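Local coordinates for protein Hsp70/Hsp90 co-chaperone CNS1 (Saccharomyces cerevisiae, PDB 6HFT) that binds the molecular chaperones Hsp70 and Hsp90 as a co-chaperone, stimulating the ATPase of Hsp70 but not that of Hsp90, at residues A[165-170]-A[272-277]. Numbering follows the deposited sequence.
Sequences RNITNI and DILKKE. With MG (magnesium ion), chain B.
Leu274, near the end of helix 270-275, meets Ile167 through aliphatic carbons: Leu274 CB lies 4.2 Å from Ile167 CG1, and the two side chains cross at a slant. Leu196 and Tyr198 of strand 196-204 continue this apolar patch, touching Ile167 and Leu274 respectively. On the polar side, Leu274 O binds the magnesium ion at 2.5 Å; Asn166 O lies near Leu274 O with no bond between them. Lys275 lies against the backbone at the end of the long helix 121-164, where Asn166, with positive phi, completes a Schellman motif. Arg165 O receives a CA-H...O contact from Lys275 CA (3.3 Å), and Lys275 CG packs 3.4 Å from the same oxygen. Lys275 O accepts a bond from Asn166 ND2 (3.0 Å, N-H...O 146°), the donor standing above the carbonyl plane. With CG anti to the backbone N (chi1 -160°), Asn166 carries its amide over the helix end. An alanine here would remove this donor and is likely to leave Lys275 O without its mate from the 165-170 loop. Lys276 O, 2.6 Å from the ion, and Asp280 complete the magnesium site with Leu274. The contact thus joins the end of helix 121-164 to helix 270-275 of the wheel domain: the Asn166 amide satisfies Lys275 O while the ion takes up Leu274 O and Lys276 O, which probably eases the gathering of carbonyl oxygens at this helix end.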
loop_
_atom_site.group_PDB
_atom_site.type_symbol
_atom_site.label_atom_id
_atom_site.label_comp_id
_atom_site.label_asym_id
_atom_site.label_seq_id
_atom_site.Cartn_x
_atom_site.Cartn_y
_atom_site.Cartn_z
ATOM N N ARG A 165 27.058 -0.076 -13.306
ATOM C CA ARG A 165 27.226 0.768 -14.499
ATOM C C ARG A 165 27.784 2.177 -14.210
ATOM O O ARG A 165 27.990 2.947 -15.145
ATOM C CB ARG A 165 25.890 0.884 -15.250
ATOM C CG ARG A 165 25.429 -0.408 -15.915
ATOM C CD ARG A 165 23.921 -0.425 -16.123
ATOM N NE ARG A 165 23.467 -1.581 -16.898
ATOM C CZ ARG A 165 23.379 -2.834 -16.446
ATOM N NH1 ARG A 165 23.709 -3.153 -15.194
ATOM N NH2 ARG A 165 22.948 -3.792 -17.267
ATOM N N ASN A 166 28.015 2.507 -12.934
ATOM C CA ASN A 166 28.523 3.820 -12.501
ATOM C C ASN A 166 27.590 4.974 -12.907
ATOM O O ASN A 166 28.040 6.019 -13.389
ATOM C CB ASN A 166 29.962 4.042 -13.003
ATOM C CG ASN A 166 30.705 5.105 -12.208
ATOM O OD1 ASN A 166 30.893 4.975 -10.997
ATOM N ND2 ASN A 166 31.135 6.163 -12.890
ATOM N N ILE A 167 26.289 4.771 -12.692
ATOM C CA ILE A 167 25.264 5.757 -13.041
ATOM C C ILE A 167 24.888 6.576 -11.809
ATOM O O ILE A 167 24.364 6.032 -10.834
ATOM C CB ILE A 167 23.989 5.085 -13.608
ATOM C CG1 ILE A 167 24.321 4.310 -14.891
ATOM C CG2 ILE A 167 22.908 6.129 -13.893
ATOM C CD1 ILE A 167 23.234 3.359 -15.349
ATOM N N THR A 168 25.156 7.880 -11.869
ATOM C CA THR A 168 24.700 8.836 -10.857
ATOM C C THR A 168 23.335 9.400 -11.263
ATOM O O THR A 168 23.111 9.715 -12.435
ATOM C CB THR A 168 25.711 9.994 -10.660
ATOM O OG1 THR A 168 26.416 10.243 -11.883
ATOM C CG2 THR A 168 26.725 9.653 -9.576
ATOM N N ASN A 169 22.434 9.513 -10.286
ATOM C CA ASN A 169 21.084 10.044 -10.490
ATOM C C ASN A 169 20.892 11.296 -9.631
ATOM O O ASN A 169 20.782 11.198 -8.406
ATOM C CB ASN A 169 20.042 8.981 -10.121
ATOM C CG ASN A 169 18.615 9.494 -10.219
ATOM O OD1 ASN A 169 18.256 10.195 -11.167
ATOM N ND2 ASN A 169 17.792 9.145 -9.237
ATOM N N ILE A 170 20.858 12.461 -10.282
ATOM C CA ILE A 170 20.673 13.750 -9.606
ATOM C C ILE A 170 19.230 14.227 -9.794
ATOM O O ILE A 170 18.847 14.672 -10.875
ATOM C CB ILE A 170 21.659 14.822 -10.139
ATOM C CG1 ILE A 170 23.119 14.333 -10.057
ATOM C CG2 ILE A 170 21.495 16.138 -9.385
ATOM C CD1 ILE A 170 23.632 14.044 -8.658
ATOM N N ASP A 272 28.063 3.752 -22.360
ATOM C CA ASP A 272 29.452 4.224 -22.280
ATOM C C ASP A 272 29.573 5.693 -21.851
ATOM O O ASP A 272 30.565 6.067 -21.226
ATOM C CB ASP A 272 30.183 4.009 -23.614
ATOM C CG ASP A 272 30.361 2.536 -23.964
ATOM O OD1 ASP A 272 30.542 1.702 -23.051
ATOM O OD2 ASP A 272 30.331 2.213 -25.169
ATOM N N ILE A 273 28.573 6.512 -22.182
ATOM C CA ILE A 273 28.553 7.926 -21.776
ATOM C C ILE A 273 28.307 8.077 -20.269
ATOM O O ILE A 273 29.030 8.816 -19.596
ATOM C CB ILE A 273 27.530 8.746 -22.607
ATOM C CG1 ILE A 273 28.085 8.966 -24.021
ATOM C CG2 ILE A 273 27.219 10.093 -21.953
ATOM C CD1 ILE A 273 27.065 9.420 -25.044
ATOM N N LEU A 274 27.290 7.387 -19.752
ATOM C CA LEU A 274 26.966 7.426 -18.320
ATOM C C LEU A 274 28.036 6.766 -17.439
ATOM O O LEU A 274 28.247 7.198 -16.302
ATOM C CB LEU A 274 25.615 6.753 -18.043
ATOM C CG LEU A 274 24.346 7.327 -18.679
ATOM C CD1 LEU A 274 23.165 6.426 -18.345
ATOM C CD2 LEU A 274 24.071 8.754 -18.233
ATOM N N LYS A 275 28.695 5.728 -17.958
ATOM C CA LYS A 275 29.686 4.965 -17.187
ATOM C C LYS A 275 30.980 5.734 -16.912
ATOM O O LYS A 275 31.553 5.591 -15.831
ATOM C CB LYS A 275 30.010 3.634 -17.885
ATOM C CG LYS A 275 30.796 2.645 -17.030
ATOM C CD LYS A 275 30.979 1.312 -17.734
ATOM C CE LYS A 275 31.779 0.333 -16.885
ATOM N NZ LYS A 275 31.000 -0.208 -15.736
ATOM N N LYS A 276 31.429 6.538 -17.878
ATOM C CA LYS A 276 32.711 7.263 -17.775
ATOM C C LYS A 276 32.886 8.042 -16.467
ATOM O O LYS A 276 31.939 8.652 -15.961
ATOM C CB LYS A 276 32.905 8.215 -18.966
ATOM C CG LYS A 276 33.455 7.541 -20.211
ATOM C CD LYS A 276 33.469 8.484 -21.404
ATOM C CE LYS A 276 33.723 7.734 -22.701
ATOM N NZ LYS A 276 33.733 8.643 -23.880
ATOM N N GLU A 277 34.108 8.001 -15.938
ATOM C CA GLU A 277 34.471 8.695 -14.701
ATOM C C GLU A 277 34.564 10.199 -14.957
ATOM O O GLU A 277 33.970 10.993 -14.224
ATOM C CB GLU A 277 35.808 8.165 -14.163
ATOM C CG GLU A 277 36.103 8.510 -12.706
ATOM C CD GLU A 277 35.516 7.512 -11.720
ATOM O OE1 GLU A 277 35.870 6.315 -11.795
ATOM O OE2 GLU A 277 34.714 7.926 -10.855
HETATM MG MG MG B . 29.653 8.407 -14.684
#